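Local coordinates for SusD superfamily protein (Bacteroides thetaiotaomicron, PDB 3MCX), which is of unknown function but, as a zinc-binding outer-membrane member of the SusD family, probably helps capture glycans at the cell surface, at residues A[69-77]-A[438-447]; A[78-89]-A[458-466]. One frame throughout, in Å; residues are numbered along the deposited sequence. Where two conformers were deposited one is given.

Contact 1: residues A[69-77]-A[438-447]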
ATOM      1  N   SER A  69      -0.328   5.929  16.184  1.00  6.02           N
ATOM      2  CA  SER A  69       0.491   7.022  16.665  1.00  5.58           C
ATOM      3  C   SER A  69       2.009   6.753  16.676  1.00  6.26           C
ATOM      4  O   SER A  69       2.767   7.679  16.403  1.00  6.27           O
ATOM      5  CB  SER A  69      -0.022   7.630  17.983  1.00  6.24           C
ATOM      6  OG  SER A  69       0.019   6.736  19.079  1.00  6.24           O
ATOM      7  N   PRO A  70       2.472   5.544  17.023  1.00  5.82           N
ATOM      8  CA  PRO A  70       3.924   5.366  16.993  1.00  5.96           C
ATOM      9  C   PRO A  70       4.535   5.490  15.606  1.00  5.89           C
ATOM     10  O   PRO A  70       5.701   5.889  15.492  1.00  5.71           O
ATOM     11  CB  PRO A  70       4.098   3.947  17.545  1.00  5.47           C
ATOM     12  CG  PRO A  70       2.862   3.724  18.432  1.00  5.84           C
ATOM     13  CD  PRO A  70       1.790   4.373  17.624  1.00  5.82           C
ATOM     14  N   TYR A  71       3.797   5.112  14.558  1.00  5.96           N
ATOM     15  CA  TYR A  71       4.217   5.369  13.183  1.00  5.51           C
ATOM     16  C   TYR A  71       4.184   6.872  12.865  1.00  6.27           C
ATOM     17  O   TYR A  71       5.167   7.468  12.390  1.00  6.54           O
ATOM     18  CB  TYR A  71       3.322   4.658  12.212  1.00  6.30           C
ATOM     19  CG  TYR A  71       3.375   3.145  12.206  1.00  6.22           C
ATOM     20  CD1 TYR A  71       4.534   2.430  12.406  1.00  6.34           C
ATOM     21  CD2 TYR A  71       2.251   2.431  11.873  1.00  7.63           C
ATOM     22  CE1 TYR A  71       4.550   1.026  12.311  1.00  6.04           C
ATOM     23  CE2 TYR A  71       2.253   1.019  11.775  1.00  6.71           C
ATOM     24  CZ  TYR A  71       3.394   0.337  11.978  1.00  6.74           C
ATOM     25  OH  TYR A  71       3.354  -1.025  11.892  1.00  7.05           O
ATOM     26  N   TYR A  72       3.036   7.467  13.098  1.00  6.35           N
ATOM     27  CA  TYR A  72       2.803   8.891  12.802  1.00  5.64           C
ATOM     28  C   TYR A  72       3.818   9.796  13.471  1.00  6.56           C
ATOM     29  O   TYR A  72       4.255  10.790  12.876  1.00  6.99           O
ATOM     30  CB  TYR A  72       1.386   9.214  13.254  1.00  6.62           C
ATOM     31  CG  TYR A  72       0.986  10.675  13.282  1.00  5.82           C
ATOM     32  CD1 TYR A  72       0.840  11.414  12.113  1.00  6.10           C
ATOM     33  CD2 TYR A  72       0.728  11.297  14.473  1.00  5.33           C
ATOM     34  CE1 TYR A  72       0.447  12.741  12.170  1.00  6.15           C
ATOM     35  CE2 TYR A  72       0.308  12.611  14.535  1.00  6.89           C
ATOM     36  CZ  TYR A  72       0.172  13.326  13.387  1.00  6.03           C
ATOM     37  OH  TYR A  72      -0.254  14.640  13.457  1.00  6.25           O
ATOM     38  N   GLU A  73       4.175   9.490  14.719  1.00  5.36           N
ATOM     39  CA  GLU A  73       5.109  10.272  15.526  1.00  5.41           C
ATOM     40  C   GLU A  73       6.583   9.894  15.299  1.00  5.31           C
ATOM     41  O   GLU A  73       7.463  10.489  15.911  1.00  5.61           O
ATOM     42  CB  GLU A  73       4.774  10.093  17.012  1.00  6.03           C
ATOM     43  CG  GLU A  73       3.392  10.644  17.349  1.00  6.62           C
ATOM     44  CD  GLU A  73       2.867  10.217  18.705  1.00  6.99           C
ATOM     45  OE1 GLU A  73       3.549   9.504  19.466  1.00  7.03           O
ATOM     46  OE2 GLU A  73       1.702  10.623  19.007  1.00  7.20           O
ATOM     47  N   TYR A  74       6.843   8.880  14.467  1.00  5.97           N
ATOM     48  CA  TYR A  74       8.236   8.457  14.194  1.00  5.94           C
ATOM     49  C   TYR A  74       8.996   8.138  15.459  1.00  6.67           C
ATOM     50  O   TYR A  74      10.186   8.415  15.607  1.00  6.44           O
ATOM     51  CB  TYR A  74       8.951   9.512  13.328  1.00  5.63           C
ATOM     52  CG  TYR A  74       8.538   9.476  11.862  1.00  6.05           C
ATOM     53  CD1 TYR A  74       7.342  10.025  11.426  1.00  5.61           C
ATOM     54  CD2 TYR A  74       9.395   8.952  10.916  1.00  7.70           C
ATOM     55  CE1 TYR A  74       6.981   9.977  10.096  1.00  6.90           C
ATOM     56  CE2 TYR A  74       9.054   8.922   9.601  1.00  6.28           C
ATOM     57  CZ  TYR A  74       7.845   9.446   9.174  1.00  6.71           C
ATOM     58  OH  TYR A  74       7.494   9.400   7.837  1.00  7.40           O
ATOM     59  N   ASN A  75       8.322   7.491  16.404  1.00  5.40           N
ATOM     60  CA  ASN A  75       8.953   7.124  17.661  1.00  5.81           C
ATOM     61  C   ASN A  75       8.809   5.629  18.031  1.00  5.42           C
ATOM     62  O   ASN A  75       9.234   5.217  19.107  1.00  6.47           O
ATOM     63  CB  ASN A  75       8.490   8.028  18.805  1.00  5.56           C
ATOM     64  CG  ASN A  75       7.014   7.946  19.064  1.00  5.47           C
ATOM     65  OD1 ASN A  75       6.377   6.978  18.670  1.00  6.94           O
ATOM     66  ND2 ASN A  75       6.458   8.978  19.690  1.00  6.36           N
ATOM     67  N   VAL A  76       8.259   4.854  17.122  1.00  5.55           N
ATOM     68  CA  VAL A  76       8.046   3.425  17.347  1.00  5.95           C
ATOM     69  C   VAL A  76       9.361   2.703  17.682  1.00  5.91           C
ATOM     70  O   VAL A  76      10.407   2.959  17.075  1.00  6.64           O
ATOM     71  CB  VAL A  76       7.322   2.787  16.136  1.00  5.81           C
ATOM     72  CG1 VAL A  76       8.179   2.847  14.841  1.00  7.34           C
ATOM     73  CG2 VAL A  76       6.895   1.367  16.454  1.00  7.22           C
ATOM     74  N   LEU A  77       9.314   1.822  18.677  1.00  5.57           N
ATOM     75  CA  LEU A  77      10.456   1.089  19.196  1.00  5.30           C
ATOM     76  C   LEU A  77      10.506  -0.346  18.678  1.00  5.00           C
ATOM     77  O   LEU A  77       9.506  -0.934  18.271  1.00  5.65           O
ATOM     78  CB  LEU A  77      10.391   1.034  20.709  1.00  4.86           C
ATOM     79  CG  LEU A  77      10.311   2.370  21.440  1.00  6.40           C
ATOM     80  CD1 LEU A  77      10.196   2.129  22.959  1.00  7.35           C
ATOM     81  CD2 LEU A  77      11.495   3.272  21.109  1.00  9.81           C
ATOM     82  N   HIS A 438      -2.539  18.830  13.468  1.00  5.60           N
ATOM     83  CA  HIS A 438      -1.572  17.812  13.774  1.00  5.73           C
ATOM     84  C   HIS A 438      -1.345  17.772  15.267  1.00  5.85           C
ATOM     85  O   HIS A 438      -1.422  18.790  15.990  1.00  6.62           O
ATOM     86  CB  HIS A 438      -0.278  18.057  13.013  1.00  4.88           C
ATOM     87  CG  HIS A 438      -0.336  17.572  11.599  1.00  5.82           C
ATOM     88  ND1 HIS A 438      -0.293  16.230  11.262  1.00  6.30           N
ATOM     89  CD2 HIS A 438      -0.441  18.254  10.429  1.00  6.84           C
ATOM     90  CE1 HIS A 438      -0.386  16.104   9.945  1.00  5.89           C
ATOM     91  NE2 HIS A 438      -0.453  17.326   9.415  1.00  4.97           N
ATOM     92  N   LEU A 439      -1.012  16.575  15.739  1.00  5.62           N
ATOM     93  CA  LEU A 439      -0.904  16.397  17.173  1.00  5.83           C
ATOM     94  C   LEU A 439       0.322  17.088  17.750  1.00  6.22           C
ATOM     95  O   LEU A 439       1.373  17.139  17.107  1.00  6.32           O
ATOM     96  CB  LEU A 439      -0.857  14.929  17.547  1.00  6.07           C
ATOM     97  CG  LEU A 439      -2.052  14.141  17.086  1.00  6.97           C
ATOM     98  CD1 LEU A 439      -2.027  12.690  17.694  1.00  5.96           C
ATOM     99  CD2 LEU A 439      -3.377  14.838  17.350  1.00  7.77           C
ATOM    100  N   GLU A 440       0.220  17.531  18.995  1.00  6.26           N
ATOM    101  CA  GLU A 440       1.335  18.182  19.664  1.00  6.94           C
ATOM    102  C   GLU A 440       2.503  17.227  19.895  1.00  6.63           C
ATOM    103  O   GLU A 440       3.639  17.646  20.071  1.00  6.91           O
ATOM    104  CB  GLU A 440       0.907  18.833  20.982  1.00  7.77           C
ATOM    105  CG  GLU A 440      -0.041  20.037  20.814  1.00 11.37           C
ATOM    106  CD  GLU A 440       0.514  21.134  19.920  1.00 18.78           C
ATOM    107  OE1 GLU A 440       1.691  21.498  20.122  1.00 17.44           O
ATOM    108  OE2 GLU A 440      -0.245  21.628  19.036  1.00 21.90           O
ATOM    109  N   THR A 441       2.236  15.936  19.929  1.00  5.84           N
ATOM    110  CA  THR A 441       3.317  14.968  20.078  1.00  6.32           C
ATOM    111  C   THR A 441       4.374  15.045  18.971  1.00  7.52           C
ATOM    112  O   THR A 441       5.513  14.609  19.188  1.00  7.44           O
ATOM    113  CB  THR A 441       2.763  13.524  20.099  1.00  6.81           C
ATOM    114  OG1 THR A 441       1.865  13.342  18.997  1.00  7.44           O
ATOM    115  CG2 THR A 441       2.062  13.228  21.436  1.00  6.09           C
ATOM    116  N   LEU A 442       4.042  15.581  17.792  1.00  6.91           N
ATOM    117  CA  LEU A 442       5.067  15.722  16.732  1.00  7.08           C
ATOM    118  C   LEU A 442       6.184  16.683  17.155  1.00  8.02           C
ATOM    119  O   LEU A 442       7.314  16.563  16.679  1.00  7.18           O
ATOM    120  CB  LEU A 442       4.470  16.239  15.434  1.00  7.00           C
ATOM    121  CG  LEU A 442       3.363  15.415  14.785  1.00  6.99           C
ATOM    122  CD1 LEU A 442       3.045  15.907  13.375  1.00  7.16           C
ATOM    123  CD2 LEU A 442       3.756  13.889  14.738  1.00  7.71           C
ATOM    124  N   LYS A 443       5.900  17.654  18.013  1.00  7.41           N
ATOM    125  CA  LYS A 443       6.938  18.547  18.532  1.00  8.54           C
ATOM    126  C   LYS A 443       7.916  17.786  19.428  1.00  9.14           C
ATOM    127  O   LYS A 443       9.102  17.793  19.161  1.00  8.69           O
ATOM    128  CB  LYS A 443       6.325  19.748  19.268  1.00  9.04           C
ATOM    129  CG  LYS A 443       5.575  20.622  18.292  1.00 11.91           C
ATOM    130  CD  LYS A 443       4.883  21.848  18.887  1.00 15.84           C
ATOM    131  CE  LYS A 443       4.086  22.590  17.790  1.00 17.52           C
ATOM    132  NZ  LYS A 443       2.813  21.923  17.299  1.00 19.35           N
ATOM    133  N   ALA A 444       7.400  17.080  20.438  1.00 10.38           N
ATOM    134  CA  ALA A 444       8.261  16.324  21.366  1.00 10.87           C
ATOM    135  C   ALA A 444       9.017  15.203  20.647  1.00  9.84           C
ATOM    136  O   ALA A 444      10.167  14.887  20.978  1.00 11.08           O
ATOM    137  CB  ALA A 444       7.409  15.719  22.507  1.00 12.99           C
ATOM    138  N   SER A 445       8.404  14.620  19.626  1.00  8.11           N
ATOM    139  CA  SER A 445       9.042  13.512  18.896  0.50  8.41           C
ATOM    140  C   SER A 445       9.857  13.972  17.682  1.00  8.16           C
ATOM    141  O   SER A 445      10.369  13.157  16.923  1.00  8.14           O
ATOM    142  CB  SER A 445       7.994  12.484  18.456  0.50  8.51           C
ATOM    143  OG  SER A 445       7.348  11.884  19.567  0.50 10.72           O
ATOM    144  N   ASN A 446       9.953  15.280  17.477  1.00  7.79           N
ATOM    145  CA  ASN A 446      10.719  15.816  16.330  1.00  8.02           C
ATOM    146  C   ASN A 446      10.253  15.229  15.011  1.00  7.79           C
ATOM    147  O   ASN A 446      11.034  14.762  14.181  1.00  8.05           O
ATOM    148  CB  ASN A 446      12.237  15.647  16.532  1.00  7.93           C
ATOM    149  CG  ASN A 446      13.051  16.263  15.390  1.00 13.34           C
ATOM    150  OD1 ASN A 446      12.667  17.296  14.810  1.00 12.80           O
ATOM    151  ND2 ASN A 446      14.172  15.607  15.035  1.00 14.83           N
ATOM    152  N   ALA A 447       8.948  15.247  14.796  1.00  6.44           N
ATOM    153  CA  ALA A 447       8.378  14.664  13.609  1.00  6.62           C
ATOM    154  C   ALA A 447       7.437  15.624  12.896  1.00  6.91           C
ATOM    155  O   ALA A 447       6.534  15.205  12.166  1.00  7.24           O
ATOM    156  CB  ALA A 447       7.657  13.302  13.942  1.00  6.96           C
TER
HETATM  157  O   HOH W   1      11.036  10.539  17.227  1.00 13.15           O

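Contact 2: residues A[78-89]-A[458-466]. With GOL (glycerol), chain K.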
ATOM      1  N   ALA A  78      11.700  -0.935  18.732  1.00  4.77           N
ATOM      2  CA  ALA A  78      11.904  -2.329  18.335  1.00  4.91           C
ATOM      3  C   ALA A  78      11.098  -3.329  19.141  1.00  5.28           C
ATOM      4  O   ALA A  78      10.858  -4.427  18.645  1.00  5.35           O
ATOM      5  CB  ALA A  78      13.377  -2.689  18.473  1.00  5.48           C
ATOM      6  N   SER A  79      10.663  -2.922  20.334  1.00  4.26           N
ATOM      7  CA  SER A  79       9.880  -3.762  21.224  1.00  5.23           C
ATOM      8  C   SER A  79       8.367  -3.731  20.912  1.00  5.19           C
ATOM      9  O   SER A  79       7.616  -4.444  21.599  1.00  7.50           O
ATOM     10  CB  SER A  79      10.088  -3.298  22.646  1.00  5.75           C
ATOM     11  OG  SER A  79       9.699  -1.941  22.763  1.00  7.30           O
ATOM     12  N   ASP A  80       7.917  -2.936  19.958  1.00  5.11           N
ATOM     13  CA  ASP A  80       6.470  -2.715  19.773  1.00  4.61           C
ATOM     14  C   ASP A  80       5.822  -3.943  19.129  1.00  4.51           C
ATOM     15  O   ASP A  80       6.097  -4.275  17.975  1.00  5.43           O
ATOM     16  CB  ASP A  80       6.275  -1.457  18.946  1.00  5.81           C
ATOM     17  CG  ASP A  80       4.850  -0.942  18.942  1.00  6.06           C
ATOM     18  OD1 ASP A  80       3.936  -1.794  18.749  1.00  6.29           O
ATOM     19  OD2 ASP A  80       4.650   0.297  19.074  1.00  5.85           O
ATOM     20  N   ASN A  81       4.977  -4.643  19.877  1.00  4.68           N
ATOM     21  CA  ASN A  81       4.403  -5.860  19.344  1.00  4.91           C
ATOM     22  C   ASN A  81       3.426  -5.596  18.203  1.00  5.80           C
ATOM     23  O   ASN A  81       3.508  -6.202  17.147  1.00  5.64           O
ATOM     24  CB  ASN A  81       3.719  -6.656  20.444  1.00  4.86           C
ATOM     25  CG  ASN A  81       3.264  -8.013  19.957  1.00  6.08           C
ATOM     26  OD1 ASN A  81       4.105  -8.884  19.660  1.00  8.10           O
ATOM     27  ND2 ASN A  81       1.947  -8.209  19.870  1.00  5.88           N
ATOM     28  N   LEU A  82       2.479  -4.688  18.434  1.00  5.58           N
ATOM     29  CA  LEU A  82       1.495  -4.368  17.438  1.00  5.48           C
ATOM     30  C   LEU A  82       2.094  -3.845  16.147  1.00  5.49           C
ATOM     31  O   LEU A  82       1.634  -4.180  15.046  1.00  6.52           O
ATOM     32  CB  LEU A  82       0.480  -3.375  17.992  1.00  6.28           C
ATOM     33  CG  LEU A  82      -0.737  -3.094  17.125  1.00  6.80           C
ATOM     34  CD1 LEU A  82      -1.754  -4.227  17.219  1.00  7.91           C
ATOM     35  CD2 LEU A  82      -1.414  -1.746  17.497  1.00  7.17           C
ATOM     36  N   ASN A  83       3.121  -3.009  16.274  1.00  5.37           N
ATOM     37  CA  ASN A  83       3.582  -2.243  15.133  1.00  5.91           C
ATOM     38  C   ASN A  83       4.871  -2.685  14.503  1.00  5.68           C
ATOM     39  O   ASN A  83       5.194  -2.240  13.404  1.00  6.18           O
ATOM     40  CB  ASN A  83       3.682  -0.790  15.567  1.00  6.50           C
ATOM     41  CG  ASN A  83       2.329  -0.227  15.968  1.00  5.50           C
ATOM     42  OD1 ASN A  83       1.360  -0.438  15.241  1.00  7.03           O
ATOM     43  ND2 ASN A  83       2.253   0.472  17.093  1.00  6.04           N
ATOM     44  N   ILE A  84       5.606  -3.553  15.171  1.00  4.95           N
ATOM     45  CA  ILE A  84       6.901  -4.032  14.669  1.00  5.56           C
ATOM     46  C   ILE A  84       6.968  -5.552  14.656  1.00  5.69           C
ATOM     47  O   ILE A  84       7.178  -6.143  13.585  1.00  5.88           O
ATOM     48  CB  ILE A  84       8.052  -3.434  15.484  1.00  5.46           C
ATOM     49  CG1 ILE A  84       8.137  -1.904  15.325  1.00  6.43           C
ATOM     50  CG2 ILE A  84       9.409  -4.079  15.131  1.00  6.01           C
ATOM     51  CD1 ILE A  84       8.445  -1.405  13.902  1.00  6.03           C
ATOM     52  N   VAL A  85       6.757  -6.195  15.792  1.00  4.98           N
ATOM     53  CA  VAL A  85       6.891  -7.648  15.848  1.00  5.28           C
ATOM     54  C   VAL A  85       5.843  -8.325  14.957  1.00  5.70           C
ATOM     55  O   VAL A  85       6.158  -9.184  14.143  1.00  5.80           O
ATOM     56  CB  VAL A  85       6.767  -8.173  17.288  1.00  4.75           C
ATOM     57  CG1 VAL A  85       6.909  -9.691  17.356  1.00  5.44           C
ATOM     58  CG2 VAL A  85       7.847  -7.550  18.191  1.00  5.68           C
ATOM     59  N   LEU A  86       4.570  -7.958  15.115  1.00  5.36           N
ATOM     60  CA  LEU A  86       3.529  -8.633  14.345  1.00  6.32           C
ATOM     61  C   LEU A  86       3.655  -8.372  12.829  1.00  6.24           C
ATOM     62  O   LEU A  86       3.561  -9.323  12.047  1.00  6.38           O
ATOM     63  CB  LEU A  86       2.140  -8.236  14.905  1.00  5.81           C
ATOM     64  CG  LEU A  86       1.741  -8.975  16.174  1.00  5.18           C
ATOM     65  CD1 LEU A  86       0.441  -8.379  16.705  1.00  5.44           C
ATOM     66  CD2 LEU A  86       1.597 -10.503  15.935  1.00  8.13           C
ATOM     67  N   PRO A  87       3.855  -7.113  12.394  1.00  6.00           N
ATOM     68  CA  PRO A  87       3.984  -6.920  10.943  1.00  6.29           C
ATOM     69  C   PRO A  87       5.161  -7.627  10.302  1.00  6.17           C
ATOM     70  O   PRO A  87       5.038  -8.094   9.181  1.00  7.43           O
ATOM     71  CB  PRO A  87       4.037  -5.390  10.794  1.00  7.15           C
ATOM     72  CG  PRO A  87       3.307  -4.876  12.045  1.00  8.23           C
ATOM     73  CD  PRO A  87       3.718  -5.830  13.112  1.00  7.13           C
ATOM     74  N   TRP A  88       6.264  -7.726  11.015  1.00  5.78           N
ATOM     75  CA  TRP A  88       7.423  -8.489  10.541  1.00  5.07           C
ATOM     76  C   TRP A  88       7.092  -9.977  10.464  1.00  6.44           C
ATOM     77  O   TRP A  88       7.264 -10.623   9.425  1.00  6.62           O
ATOM     78  CB  TRP A  88       8.581  -8.267  11.507  1.00  5.47           C
ATOM     79  CG  TRP A  88       9.836  -9.029  11.217  1.00  5.52           C
ATOM     80  CD1 TRP A  88      10.119 -10.267  11.631  1.00  5.46           C
ATOM     81  CD2 TRP A  88      11.020  -8.536  10.568  1.00  6.25           C
ATOM     82  NE1 TRP A  88      11.408 -10.628  11.259  1.00  6.01           N
ATOM     83  CE2 TRP A  88      11.970  -9.569  10.605  1.00  5.39           C
ATOM     84  CE3 TRP A  88      11.338  -7.345   9.930  1.00  6.10           C
ATOM     85  CZ2 TRP A  88      13.258  -9.436  10.042  1.00  5.64           C
ATOM     86  CZ3 TRP A  88      12.613  -7.202   9.374  1.00  6.45           C
ATOM     87  CH2 TRP A  88      13.548  -8.225   9.445  1.00  5.73           C
ATOM     88  N   ASN A  89       6.616 -10.541  11.573  1.00  5.26           N
ATOM     89  CA  ASN A  89       6.440 -11.978  11.674  1.00  5.83           C
ATOM     90  C   ASN A  89       5.326 -12.435  10.726  1.00  6.10           C
ATOM     91  O   ASN A  89       5.381 -13.521  10.172  1.00  6.61           O
ATOM     92  CB  ASN A  89       6.098 -12.418  13.097  1.00  5.96           C
ATOM     93  CG  ASN A  89       7.301 -12.456  14.022  1.00  7.71           C
ATOM     94  OD1 ASN A  89       8.448 -12.462  13.575  1.00  9.37           O
ATOM     95  ND2 ASN A  89       7.037 -12.561  15.308  1.00  8.70           N
ATOM     96  N   ALA A 458      13.434   4.059   8.230  1.00  6.75           N
ATOM     97  CA  ALA A 458      13.555   2.614   8.355  1.00  6.93           C
ATOM     98  C   ALA A 458      13.094   2.229   9.762  1.00  6.60           C
ATOM     99  O   ALA A 458      13.723   2.613  10.755  1.00  7.86           O
ATOM    100  CB  ALA A 458      14.982   2.166   8.084  1.00  6.33           C
ATOM    101  N   LEU A 459      12.007   1.468   9.798  1.00  7.05           N
ATOM    102  CA  LEU A 459      11.485   0.987  11.081  1.00  6.91           C
ATOM    103  C   LEU A 459      12.508   0.127  11.768  1.00  6.45           C
ATOM    104  O   LEU A 459      13.314  -0.534  11.122  1.00  6.37           O
ATOM    105  CB  LEU A 459      10.200   0.190  10.877  1.00  7.61           C
ATOM    106  CG  LEU A 459       8.989   0.980  10.386  1.00  7.63           C
ATOM    107  CD1 LEU A 459       7.824   0.039  10.209  1.00  7.87           C
ATOM    108  CD2 LEU A 459       8.614   2.066  11.375  1.00  8.63           C
ATOM    109  N   PRO A 460      12.488   0.084  13.101  1.00  5.48           N
ATOM    110  CA  PRO A 460      13.392  -0.822  13.772  1.00  5.89           C
ATOM    111  C   PRO A 460      13.062  -2.284  13.488  1.00  6.27           C
ATOM    112  O   PRO A 460      11.907  -2.648  13.451  1.00  6.59           O
ATOM    113  CB  PRO A 460      13.205  -0.506  15.264  1.00  6.27           C
ATOM    114  CG  PRO A 460      11.835   0.026  15.312  1.00  7.27           C
ATOM    115  CD  PRO A 460      11.550   0.730  14.030  1.00  6.72           C
ATOM    116  N   ILE A 461      14.104  -3.067  13.300  1.00  5.50           N
ATOM    117  CA  ILE A 461      14.000  -4.506  13.221  1.00  6.08           C
ATOM    118  C   ILE A 461      13.466  -4.969  14.599  1.00  6.16           C
ATOM    119  O   ILE A 461      13.879  -4.459  15.615  1.00  5.73           O
ATOM    120  CB  ILE A 461      15.381  -5.121  12.967  1.00  6.41           C
ATOM    121  CG1 ILE A 461      16.040  -4.577  11.664  1.00  6.96           C
ATOM    122  CG2 ILE A 461      15.342  -6.694  12.970  1.00  7.58           C
ATOM    123  CD1 ILE A 461      15.241  -4.752  10.405  1.00  8.40           C
ATOM    124  N   PRO A 462      12.553  -5.951  14.627  1.00  5.39           N
ATOM    125  CA  PRO A 462      12.017  -6.382  15.918  1.00  5.78           C
ATOM    126  C   PRO A 462      13.113  -6.786  16.874  1.00  5.35           C
ATOM    127  O   PRO A 462      14.070  -7.491  16.514  1.00  5.53           O
ATOM    128  CB  PRO A 462      11.132  -7.593  15.553  1.00  5.79           C
ATOM    129  CG  PRO A 462      10.775  -7.420  14.142  1.00  8.78           C
ATOM    130  CD  PRO A 462      11.875  -6.595  13.488  1.00  6.41           C
ATOM    131  N   GLN A 463      12.960  -6.415  18.147  1.00  5.44           N
ATOM    132  CA  GLN A 463      13.922  -6.776  19.141  1.00  5.08           C
ATOM    133  C   GLN A 463      14.055  -8.293  19.290  1.00  5.39           C
ATOM    134  O   GLN A 463      15.118  -8.788  19.614  1.00  7.13           O
ATOM    135  CB  GLN A 463      13.599  -6.175  20.534  1.00  6.43           C
ATOM    136  CG  GLN A 463      14.688  -6.277  21.532  1.00  5.39           C
ATOM    137  CD  GLN A 463      15.928  -5.515  21.143  1.00  3.86           C
ATOM    138  OE1 GLN A 463      15.807  -4.431  20.548  1.00  6.71           O
ATOM    139  NE2 GLN A 463      17.106  -6.028  21.495  1.00  5.07           N
ATOM    140  N   SER A 464      12.956  -9.000  19.017  1.00  6.50           N
ATOM    141  CA  SER A 464      12.969 -10.472  19.043  1.00  7.72           C
ATOM    142  C   SER A 464      14.058 -10.998  18.104  1.00  8.21           C
ATOM    143  O   SER A 464      14.789 -11.923  18.458  1.00  9.31           O
ATOM    144  CB  SER A 464      11.604 -11.001  18.609  1.00  9.13           C
ATOM    145  OG  SER A 464      11.131 -10.411  17.438  1.00 11.19           O
ATOM    146  N   GLU A 465      14.159 -10.406  16.917  1.00  7.81           N
ATOM    147  CA  GLU A 465      15.234 -10.799  15.982  1.00  7.41           C
ATOM    148  C   GLU A 465      16.616 -10.446  16.448  1.00  7.43           C
ATOM    149  O   GLU A 465      17.562 -11.224  16.316  1.00  7.95           O
ATOM    150  CB  GLU A 465      14.990 -10.185  14.593  1.00  8.28           C
ATOM    151  CG  GLU A 465      13.759 -10.668  13.918  1.00  9.47           C
ATOM    152  CD  GLU A 465      13.844 -12.108  13.404  1.00 13.71           C
ATOM    153  OE1 GLU A 465      14.925 -12.708  13.223  1.00 15.49           O
ATOM    154  OE2 GLU A 465      12.756 -12.647  13.249  1.00 21.33           O
ATOM    155  N   ILE A 466      16.767  -9.231  16.971  1.00  6.73           N
ATOM    156  CA  ILE A 466      18.053  -8.787  17.478  1.00  7.10           C
ATOM    157  C   ILE A 466      18.553  -9.660  18.617  1.00  7.54           C
ATOM    158  O   ILE A 466      19.719 -10.068  18.653  1.00  8.68           O
ATOM    159  CB  ILE A 466      17.970  -7.299  17.956  1.00  6.95           C
ATOM    160  CG1 ILE A 466      17.486  -6.372  16.835  1.00  8.33           C
ATOM    161  CG2 ILE A 466      19.308  -6.849  18.543  1.00  7.11           C
ATOM    162  CD1 ILE A 466      18.352  -6.382  15.547  1.00  8.06           C
TER
HETATM  163  C1  GOL K  10      13.391 -14.995  11.344  0.80 27.80           C
HETATM  164  O1  GOL K  10      12.767 -14.903  12.631  0.80 28.19           O
HETATM  165  C2  GOL K  10      12.480 -14.239  10.390  0.80 28.61           C
HETATM  166  O2  GOL K  10      11.740 -13.413  11.234  0.80 29.97           O
HETATM  167  C3  GOL K  10      13.158 -13.444   9.272  0.80 26.26           C
HETATM  168  O3  GOL K  10      14.245 -14.174   8.732  0.80 33.25           O
HETATM  169  O   HOH W   2      10.610 -11.937  15.285  1.00 17.10           O

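Contact 1: residues A[69-77]-A[438-447]
The phenol ring of Tyr72 carries a methyl of Leu442 on one face: CD2 stands 4.0 Å from the ring centroid, a CH-pi contact. At its edge, near the plane, comes ND1 of His438, the two rings lying rim to rim with their planes only 16° apart. Tyr72 reaches them because CG is anti to the backbone N (chi1 170°), which swings the ring out from the short helix 69-72. Its hydroxyl shares a hydrogen bond of 2.7 Å with His438 ND1, and accepts a nearly straight one from Leu439 N; a phenol suits this place, joining a greasy face to a polar tip. NE2 of His438 hydrogen-bonds Asp296. Both segments end a helical turn in a Schellman motif, with Tyr74 and Asn446 at positive phi, and the two turns meet side by side; the small methyl of Ala447 lets them come close, its CB lying 3.4 Å from Glu73 O. A water bridges Tyr74 O and Ser445 O. Glu73 extends its carboxylate so that OE2 accepts from Thr441 OG1 at 2.7 Å, well above the carboxylate plane, and also hydrogen-bonds the hydroxyl of Thr61, while OE1 takes a hydrogen bond from Asn75 ND2.

Contact 2: residues A[78-89]-A[458-466]
Trp88 turns its CB-CG bond away from its own backbone N (chi1 177°), and chi2 of -87° stands the indole across Pro462, which it meets at about a right angle. Glu465 approaches from the other segment, its chain bent at chi2 to bring OE2 beside the indole nitrogen. Pro462 CG sits over the five-membered ring, 3.8 Å from its centroid, in a CH-pi contact, and CD rides over the same system nearer the benzene part. Proline suits this spot, being a compact, rigid ring whose C-H groups can lie on the aromatic face. Ile461 CD1 adds contact at CZ3. The indole N-H is shared: Trp88 NE1 donates to Glu465 OE2 at 3.1 Å, a bent bond of 138° tilted from the ring plane, and also to O2 of a glycerol, probably from crystallisation, whose very short approach to the carboxylate makes its placement doubtful. A water joins Asn89 OD1, Ser464 OG and Glu465 OE2.

Pro462 is the N-cap of helix 463-468, while Asp80 caps helix 81-106 by accepting from Asn83 N, so two helix starts are packed together here. Gln463 N, in the first turn, donates to Ala78 O at 2.9 Å, and Pro462 CA makes a CA-H...O contact with the same oxygen. Ile84 packs against the prolines: CG2 touches Pro462 CG at 3.7 Å, and CD1 reaches Pro460 CD and Leu459 CB. A branched chain is apt, as it sends one arm to each proline. Replacing Trp88 by an alanine would probably leave Pro462 without its aromatic cover and Glu465 OE2 without the indole N-H. Phe140 of helix 115-140 also meets the indole edge-to-face.

Overall arrangement
The centres of contacts 1 and 2 lie about 17 Å apart, and their segments alternate along the chain: 69-77 runs directly into 78-89, while 438-447 precedes 458-466. Thus two consecutive pieces, helix 69-72 and the start of helix 81-106, each receive a later piece, bringing residues from early in the chain together with residues near its C-terminus across more than 350 residues. The contacts also touch directly. Tyr71 OH probably bonds Asn83 O at 2.7 Å, and Val76 CG1 packs on Leu459 CD2 at 3.6 Å. In this SusD-type protein helix 69-72 thereby faces helix 441-444, and helix 81-106 faces helix 463-468; contact 1 lies away from the annotated zinc sites.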